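Local coordinates for Cel44C (Paenibacillus polymyxa, PDB 2YIH), which hydrolyses beta-1,4-glucan and xyloglucan chains, this piece being the family 44 glycoside hydrolase part of a longer multidomain protein, at residues Tyr105-Leu110 with Gly181-Asn186; Ala226-Pro231 with Leu277-Asp282; Leu377-Lys382 with Ser434-Val439. The protein carries 8 engineered substitutions. One frame throughout, in Å; residues are numbered along the deposited sequence.

Interaction 1: Tyr105-Leu110 with Gly181-Asn186; sequences YSLVTL and GYALDN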
# COMPACT_ATOMS: atom_id res chain seq x y z
N TYR A 105 -6.21 -4.10 -10.20
CA TYR A 105 -7.27 -3.72 -9.25
C TYR A 105 -7.30 -2.19 -9.17
O TYR A 105 -6.23 -1.55 -9.21
CB TYR A 105 -6.88 -4.32 -7.90
CG TYR A 105 -7.91 -4.22 -6.80
CD1 TYR A 105 -8.18 -3.00 -6.18
CD2 TYR A 105 -8.52 -5.36 -6.30
CE1 TYR A 105 -9.07 -2.92 -5.11
CE2 TYR A 105 -9.43 -5.30 -5.25
CZ TYR A 105 -9.68 -4.07 -4.65
OH TYR A 105 -10.58 -4.02 -3.61
N SER A 106 -8.49 -1.58 -9.03
CA SER A 106 -8.55 -0.16 -8.70
C SER A 106 -9.14 0.02 -7.31
O SER A 106 -10.27 -0.41 -7.06
CB SER A 106 -9.48 0.59 -9.68
OG SER A 106 -8.88 0.71 -10.96
N LEU A 107 -8.42 0.76 -6.47
CA LEU A 107 -8.94 1.21 -5.17
C LEU A 107 -9.17 2.70 -5.25
O LEU A 107 -8.24 3.45 -5.48
CB LEU A 107 -7.90 0.92 -4.09
CG LEU A 107 -8.18 1.44 -2.65
CD1 LEU A 107 -9.57 0.94 -2.13
CD2 LEU A 107 -7.05 0.98 -1.72
N VAL A 108 -10.43 3.12 -5.11
CA VAL A 108 -10.84 4.51 -5.28
C VAL A 108 -11.30 5.10 -3.92
O VAL A 108 -12.21 4.58 -3.26
CB VAL A 108 -12.00 4.56 -6.30
CG1 VAL A 108 -12.60 5.97 -6.40
CG2 VAL A 108 -11.50 4.06 -7.69
N THR A 109 -10.70 6.20 -3.52
CA THR A 109 -11.10 6.85 -2.27
C THR A 109 -12.40 7.62 -2.45
O THR A 109 -12.57 8.33 -3.46
CB THR A 109 -9.99 7.81 -1.83
OG1 THR A 109 -8.80 7.04 -1.64
CG2 THR A 109 -10.31 8.53 -0.50
N LEU A 110 -13.22 7.60 -1.40
CA LEU A 110 -14.51 8.34 -1.35
C LEU A 110 -14.38 9.32 -0.20
O LEU A 110 -13.59 9.09 0.73
CB LEU A 110 -15.66 7.37 -1.06
CG LEU A 110 -15.86 6.32 -2.17
CD1 LEU A 110 -17.04 5.44 -1.80
CD2 LEU A 110 -16.14 7.02 -3.49
N GLY A 181 -12.55 -1.77 -5.23
CA GLY A 181 -12.36 -1.31 -3.86
C GLY A 181 -12.66 0.18 -3.67
O GLY A 181 -12.32 1.00 -4.53
N TYR A 182 -13.24 0.52 -2.51
CA TYR A 182 -13.45 1.92 -2.14
C TYR A 182 -12.89 2.14 -0.76
O TYR A 182 -13.09 1.29 0.12
CB TYR A 182 -14.95 2.30 -2.12
CG TYR A 182 -15.60 2.21 -3.48
CD1 TYR A 182 -15.38 3.17 -4.45
CD2 TYR A 182 -16.39 1.11 -3.81
CE1 TYR A 182 -15.93 3.03 -5.72
CE2 TYR A 182 -16.97 0.98 -5.08
CZ TYR A 182 -16.78 1.98 -6.00
OH TYR A 182 -17.33 1.87 -7.25
N ALA A 183 -12.23 3.29 -0.56
CA ALA A 183 -11.61 3.59 0.72
C ALA A 183 -12.40 4.72 1.38
O ALA A 183 -12.87 5.65 0.69
CB ALA A 183 -10.11 4.03 0.53
N LEU A 184 -12.51 4.60 2.70
CA LEU A 184 -13.21 5.57 3.54
C LEU A 184 -12.27 6.75 3.83
O LEU A 184 -11.70 6.86 4.91
CB LEU A 184 -13.72 4.89 4.83
CG LEU A 184 -14.62 3.66 4.59
CD1 LEU A 184 -14.91 3.00 5.97
CD2 LEU A 184 -15.94 4.04 3.90
N ASP A 185 -12.20 7.66 2.86
CA ASP A 185 -11.37 8.87 2.94
C ASP A 185 -9.89 8.46 3.16
O ASP A 185 -9.46 7.38 2.70
CB ASP A 185 -11.91 9.79 4.04
CG ASP A 185 -11.54 11.26 3.82
OD1 ASP A 185 -10.37 11.62 4.04
OD2 ASP A 185 -12.42 12.01 3.39
N ASN A 186 -9.12 9.28 3.89
CA ASN A 186 -7.68 9.18 3.95
C ASN A 186 -7.22 9.84 5.25
O ASN A 186 -7.50 11.03 5.46
CB ASN A 186 -7.05 9.92 2.75
CG ASN A 186 -5.52 9.87 2.76
OD1 ASN A 186 -4.86 10.85 3.15
ND2 ASN A 186 -4.97 8.73 2.41
O HOH W 1 -7.76 6.35 0.81
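Val108 and Ala183 lie at the middle of a parallel pairing between strand 105-110 and strand 181-184, two neighbouring staves of the eight-stranded barrel. Four sound backbone bonds join them. Gly181 N donates to Ser106 O, Val108 N meets Gly181 O at 2.9 Å in an almost straight bond (173°), Ala183 N donates to Val108 O, and Leu110 N meets Ala183 O. Val108 O also receives a CA-H...O contact from Tyr182 CA at 3.1 Å. The last bond, Asp185 N to Leu110 O, is weak (126°); here the chain leaves the strand in an inverse gamma turn centred on Leu184.

Apolar contacts occupy both faces. On the face with Leu107, Thr109 and Ala183, the leucine has CG anti to its own N (chi1 174°), which swings CD1 across the strand gap to 3.5 Å from Gly181 C. Tyr105 OH reaches 3.3 Å from Gly181 CA, where a beta carbon would clash, and hydrogen-bonds Glu227. On the other face Leu110 lies slantwise against Tyr182, its CD1 3.8 Å from Tyr182 CB, and helices 159-170 and 205-222 pack against both.

The polar contacts gather at the C-terminal end. A water donates to Thr109 OG1 and to Asp185 O, 2.7 Å each, while Thr109 OG1 also bonds Leu45 O on strand 42-45. The Asp185 carboxylate turns to other partners: OD1 accepts from Asn186 N at 2.7 Å and bonds Thr51 and Trp191, while OD2 bonds Met112 N.

Several buried polar atoms thus take more than one partner, and so many bonds on Asp185 would probably restrain the turn two residues before Glu187, a residue of the glycan pocket.

Interaction 2: Ala226-Pro231 with Leu277-Asp282; sequences AEVFGP and LLDVFD. Unlike the reference sequence in segment 226-231: Val228 (reference Ile).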
# COMPACT_ATOMS: atom_id res chain seq x y z
N ALA A 226 -18.42 -4.70 -3.65
CA ALA A 226 -17.23 -3.80 -3.57
C ALA A 226 -16.59 -3.96 -2.21
O ALA A 226 -17.31 -4.05 -1.21
CB ALA A 226 -17.65 -2.35 -3.78
N GLU A 227 -15.26 -3.91 -2.14
CA GLU A 227 -14.53 -4.04 -0.88
C GLU A 227 -14.32 -2.67 -0.29
O GLU A 227 -13.79 -1.78 -0.95
CB GLU A 227 -13.19 -4.70 -1.13
CG GLU A 227 -13.37 -6.15 -1.63
CD GLU A 227 -12.05 -6.86 -1.82
OE1 GLU A 227 -11.18 -6.32 -2.51
OE2 GLU A 227 -11.82 -7.90 -1.13
N VAL A 228 -14.73 -2.50 0.96
CA VAL A 228 -14.57 -1.20 1.67
C VAL A 228 -13.34 -1.26 2.56
O VAL A 228 -13.20 -2.18 3.41
CB VAL A 228 -15.86 -0.86 2.48
CG1 VAL A 228 -15.60 0.26 3.54
CG2 VAL A 228 -17.00 -0.50 1.48
N PHE A 229 -12.46 -0.27 2.40
CA PHE A 229 -11.16 -0.22 3.10
C PHE A 229 -11.24 0.91 4.13
O PHE A 229 -11.65 2.05 3.79
CB PHE A 229 -10.06 0.21 2.13
CG PHE A 229 -9.62 -0.85 1.16
CD1 PHE A 229 -10.54 -1.45 0.28
CD2 PHE A 229 -8.29 -1.21 1.10
CE1 PHE A 229 -10.12 -2.42 -0.65
CE2 PHE A 229 -7.83 -2.14 0.16
CZ PHE A 229 -8.76 -2.74 -0.71
N GLY A 230 -10.85 0.61 5.36
CA GLY A 230 -10.75 1.66 6.40
C GLY A 230 -9.85 1.20 7.52
O GLY A 230 -9.61 0.01 7.64
N PRO A 231 -9.44 2.11 8.43
CA PRO A 231 -9.72 3.53 8.44
C PRO A 231 -8.65 4.37 7.76
O PRO A 231 -8.73 5.60 7.82
CB PRO A 231 -9.78 3.88 9.96
CG PRO A 231 -9.22 2.60 10.73
CD PRO A 231 -8.66 1.70 9.60
N LEU A 277 -19.54 -4.36 6.73
CA LEU A 277 -19.29 -2.96 6.37
C LEU A 277 -17.80 -2.60 6.26
O LEU A 277 -17.45 -1.50 5.82
CB LEU A 277 -19.96 -2.05 7.41
CG LEU A 277 -21.49 -2.17 7.47
CD1 LEU A 277 -22.03 -1.26 8.57
CD2 LEU A 277 -22.13 -1.81 6.11
N LEU A 278 -16.93 -3.52 6.68
CA LEU A 278 -15.49 -3.34 6.55
C LEU A 278 -14.92 -4.61 5.93
O LEU A 278 -15.08 -5.67 6.51
CB LEU A 278 -14.83 -3.09 7.91
CG LEU A 278 -13.30 -2.94 7.88
CD1 LEU A 278 -12.89 -1.60 7.22
CD2 LEU A 278 -12.77 -3.03 9.29
N ASP A 279 -14.23 -4.49 4.79
CA ASP A 279 -13.63 -5.64 4.16
C ASP A 279 -12.13 -5.71 4.40
O ASP A 279 -11.58 -6.81 4.51
CB ASP A 279 -13.91 -5.62 2.65
CG ASP A 279 -15.37 -5.83 2.38
OD1 ASP A 279 -15.80 -7.00 2.57
OD2 ASP A 279 -16.07 -4.83 2.11
N VAL A 280 -11.47 -4.55 4.46
CA VAL A 280 -10.02 -4.51 4.53
C VAL A 280 -9.60 -3.45 5.53
O VAL A 280 -10.01 -2.28 5.40
CB VAL A 280 -9.40 -4.15 3.14
CG1 VAL A 280 -7.87 -4.22 3.18
CG2 VAL A 280 -9.98 -5.07 2.01
N PHE A 281 -8.79 -3.85 6.49
CA PHE A 281 -8.27 -2.94 7.49
C PHE A 281 -7.03 -2.33 6.88
O PHE A 281 -6.12 -3.05 6.46
CB PHE A 281 -7.96 -3.66 8.80
CG PHE A 281 -7.57 -2.71 9.91
CD1 PHE A 281 -8.54 -2.07 10.67
CD2 PHE A 281 -6.22 -2.43 10.16
CE1 PHE A 281 -8.17 -1.14 11.68
CE2 PHE A 281 -5.84 -1.52 11.16
CZ PHE A 281 -6.83 -0.86 11.90
N ASP A 282 -7.04 -0.99 6.78
CA ASP A 282 -6.21 -0.22 5.84
C ASP A 282 -5.34 0.73 6.68
O ASP A 282 -5.87 1.55 7.43
CB ASP A 282 -7.19 0.57 4.96
CG ASP A 282 -6.50 1.45 3.90
OD1 ASP A 282 -5.36 1.90 4.14
OD2 ASP A 282 -7.12 1.71 2.86
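Phe229 and Val280 lie side by side, pointing the same way from adjacent parallel strands. Val280 CB sits over the centre of the ring, 3.8 Å from its centroid in a CH-pi contact, with CG1 on the CD2-CE2 side and CG2 on the CE1-CZ side, so that the valine straddles one face of the phenyl group.

Asp282 crosses the same phenylalanine at about a right angle. Its carboxylate, turned 76° from the ring plane, brings OD2 to the ring edge, 3.4 Å from Phe229 CB and beside CD2; if ionised, it would probably be favoured by the slightly positive ring edge. Asp282 OD1 bonds Thr357. An alanine at Phe229 is likely to leave Val280 without the surface it covers and Asp282 OD2 without its ring-edge neighbour.

Beyond them Pro231, which follows a cis peptide, slants over one face of the Phe281 ring in a CH-pi contact, its CD 3.6 Å from Phe281 CE1. Leu278 has CG anti to the backbone N (chi1 178°), carrying CD1 to 3.5 Å from Gly230 N.

The Asp279 side chain leaves its backbone toward strand 227-233. Its OD2 accepts Val228 N at 2.9 Å, on the anti side of the carboxylate, and also forms a salt bridge with Lys220. Val228 O in turn is gripped by two consecutive amides, Asp279 N at 2.9 Å and Val280 N at 3.1 Å. Farther along, Gly230 N donates to Val280 O and Asp282 N to Gly230 O, completing the parallel pairing.

The two strands are consecutive staves of the barrel, linked through helix 258-273, which packs on Leu278, Pro231 and Phe281. Helix 205-222 touches Val228 and Leu277, and on the next strand, 353-359, Ala355 meets both Phe229 and Val280.

Interaction 3: Leu377-Lys382 with Ser434-Val439; sequences LGILGK and SVHASV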
# COMPACT_ATOMS: atom_id res chain seq x y z
N LEU A 377 8.87 -6.42 -0.45
CA LEU A 377 7.88 -7.12 -1.26
C LEU A 377 7.81 -8.61 -0.92
O LEU A 377 6.73 -9.20 -0.92
CB LEU A 377 8.14 -6.93 -2.77
CG LEU A 377 8.06 -5.45 -3.21
CD1 LEU A 377 8.52 -5.29 -4.70
CD2 LEU A 377 6.57 -4.97 -3.06
N GLY A 378 8.97 -9.22 -0.64
CA GLY A 378 9.01 -10.65 -0.20
C GLY A 378 8.25 -10.84 1.11
O GLY A 378 7.46 -11.79 1.30
N ILE A 379 8.53 -9.94 2.05
CA ILE A 379 7.94 -9.98 3.37
C ILE A 379 6.42 -9.82 3.29
O ILE A 379 5.68 -10.60 3.90
CB ILE A 379 8.55 -8.89 4.27
CG1 ILE A 379 10.04 -9.19 4.56
CG2 ILE A 379 7.71 -8.71 5.56
CD1 ILE A 379 10.80 -7.98 5.12
N LEU A 380 5.94 -8.80 2.57
CA LEU A 380 4.50 -8.60 2.48
C LEU A 380 3.84 -9.82 1.90
O LEU A 380 2.74 -10.21 2.32
CB LEU A 380 4.16 -7.38 1.63
CG LEU A 380 4.65 -6.06 2.20
CD1 LEU A 380 4.52 -4.96 1.09
CD2 LEU A 380 3.90 -5.66 3.48
N GLY A 381 4.48 -10.40 0.89
CA GLY A 381 3.83 -11.50 0.17
C GLY A 381 3.55 -12.67 1.09
O GLY A 381 2.49 -13.31 0.96
N LYS A 382 4.47 -12.94 2.02
CA LYS A 382 4.39 -14.13 2.85
C LYS A 382 3.91 -13.90 4.29
O LYS A 382 3.90 -14.84 5.09
CB LYS A 382 5.71 -14.92 2.80
CG LYS A 382 6.85 -14.36 3.61
CD LYS A 382 8.14 -15.10 3.11
CE LYS A 382 9.37 -14.71 3.91
NZ LYS A 382 10.61 -15.33 3.36
N SER A 434 18.77 -11.38 2.93
CA SER A 434 17.37 -11.78 3.01
C SER A 434 17.09 -12.63 1.78
O SER A 434 17.77 -12.49 0.75
CB SER A 434 16.46 -10.56 3.00
OG SER A 434 16.62 -9.84 4.20
N VAL A 435 16.09 -13.49 1.87
CA VAL A 435 15.80 -14.39 0.77
C VAL A 435 14.32 -14.81 0.80
O VAL A 435 13.73 -15.02 1.87
CB VAL A 435 16.71 -15.67 0.85
CG1 VAL A 435 16.53 -16.34 2.21
CG2 VAL A 435 16.41 -16.61 -0.34
N HIS A 436 13.73 -14.84 -0.38
CA HIS A 436 12.32 -15.19 -0.54
C HIS A 436 12.17 -16.15 -1.69
O HIS A 436 12.77 -15.95 -2.75
CB HIS A 436 11.55 -13.91 -0.84
CG HIS A 436 11.71 -12.88 0.24
ND1 HIS A 436 11.14 -13.02 1.49
CD2 HIS A 436 12.38 -11.71 0.25
CE1 HIS A 436 11.48 -11.98 2.23
NE2 HIS A 436 12.23 -11.16 1.49
N ALA A 437 11.34 -17.18 -1.51
CA ALA A 437 11.21 -18.22 -2.51
C ALA A 437 9.76 -18.40 -2.91
O ALA A 437 8.86 -18.14 -2.13
CB ALA A 437 11.78 -19.58 -1.97
N SER A 438 9.55 -18.88 -4.13
CA SER A 438 8.17 -19.10 -4.59
C SER A 438 8.15 -20.10 -5.73
O SER A 438 9.15 -20.28 -6.42
CB SER A 438 7.53 -17.79 -5.07
OG SER A 438 8.28 -17.23 -6.13
N VAL A 439 6.98 -20.74 -5.91
CA VAL A 439 6.65 -21.50 -7.11
C VAL A 439 5.28 -21.03 -7.62
O VAL A 439 4.60 -20.25 -6.95
CB VAL A 439 6.60 -23.00 -6.81
CG1 VAL A 439 7.98 -23.49 -6.34
CG2 VAL A 439 5.49 -23.32 -5.77
O HOH W 2 10.06 -17.38 1.04
O HOH W 3 13.03 -15.81 4.63
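Lys382 NZ is gripped by three acceptors between helix 367-382 and strand 433-439. It donates to His436 ND1 at 3.0 Å, to one water at 2.8 Å and to another at 3.1 Å. The first water donates to Val435 O at 3.0 Å, and the second also accepts from Ala437 N at 2.9 Å, so two water bridges flank the direct bond. The lysine starts from the sterically crowded first torsion (chi1 77°), then runs fully extended and crosses the imidazole at about a right angle, CE lying in the ring plane at the edge and NZ tilted 25° from that plane.

His436 is covered on one face by the helix backbone. Gly378 CA stands over the centre of the ring, 3.4 Å from the centroid, a close CH-pi contact; a beta carbon at this position would run into His436 CD2. Beside it Ile379 CG1 touches His436 CE1 at 3.9 Å. The other ring nitrogen, His436 NE2, bonds Asp375 OD1, from the same helix.

The imidazole is therefore held at both nitrogens and against one face. Since ND1 accepts from the lysine and NE2 faces a carboxylate, the ring is probably neutral with its proton on NE2. His436, with Lys382 and its two waters, ties helix 367-382, which lies between barrel strands 353-359 and 387-390, to strand 433-439 of the mixed, largely antiparallel beta-sheet domain.

In the fold
Interactions 1 and 2 belong to one barrel: their centres are 9 Å apart and strands 181-184 and 227-233 are neighbours, so the two contacts join four consecutive staves. They meet directly where Tyr182 O lies 2.8 Å from Phe229 N, a probable hydrogen bond, and where Leu107 CD1 packs 3.5 Å from Phe229 CD1 inside the barrel. Their C-terminal ends approach the glycan, the side chains of Asp185 and Asp282 lying about 10 and 12 Å from a bound glucose unit. Interaction 3 is remote, its centre about 25 Å from that of interaction 2 and 26 Å from that of interaction 1; it joins barrel to beta-sheet domain, away from the glycan pocket and the calcium site.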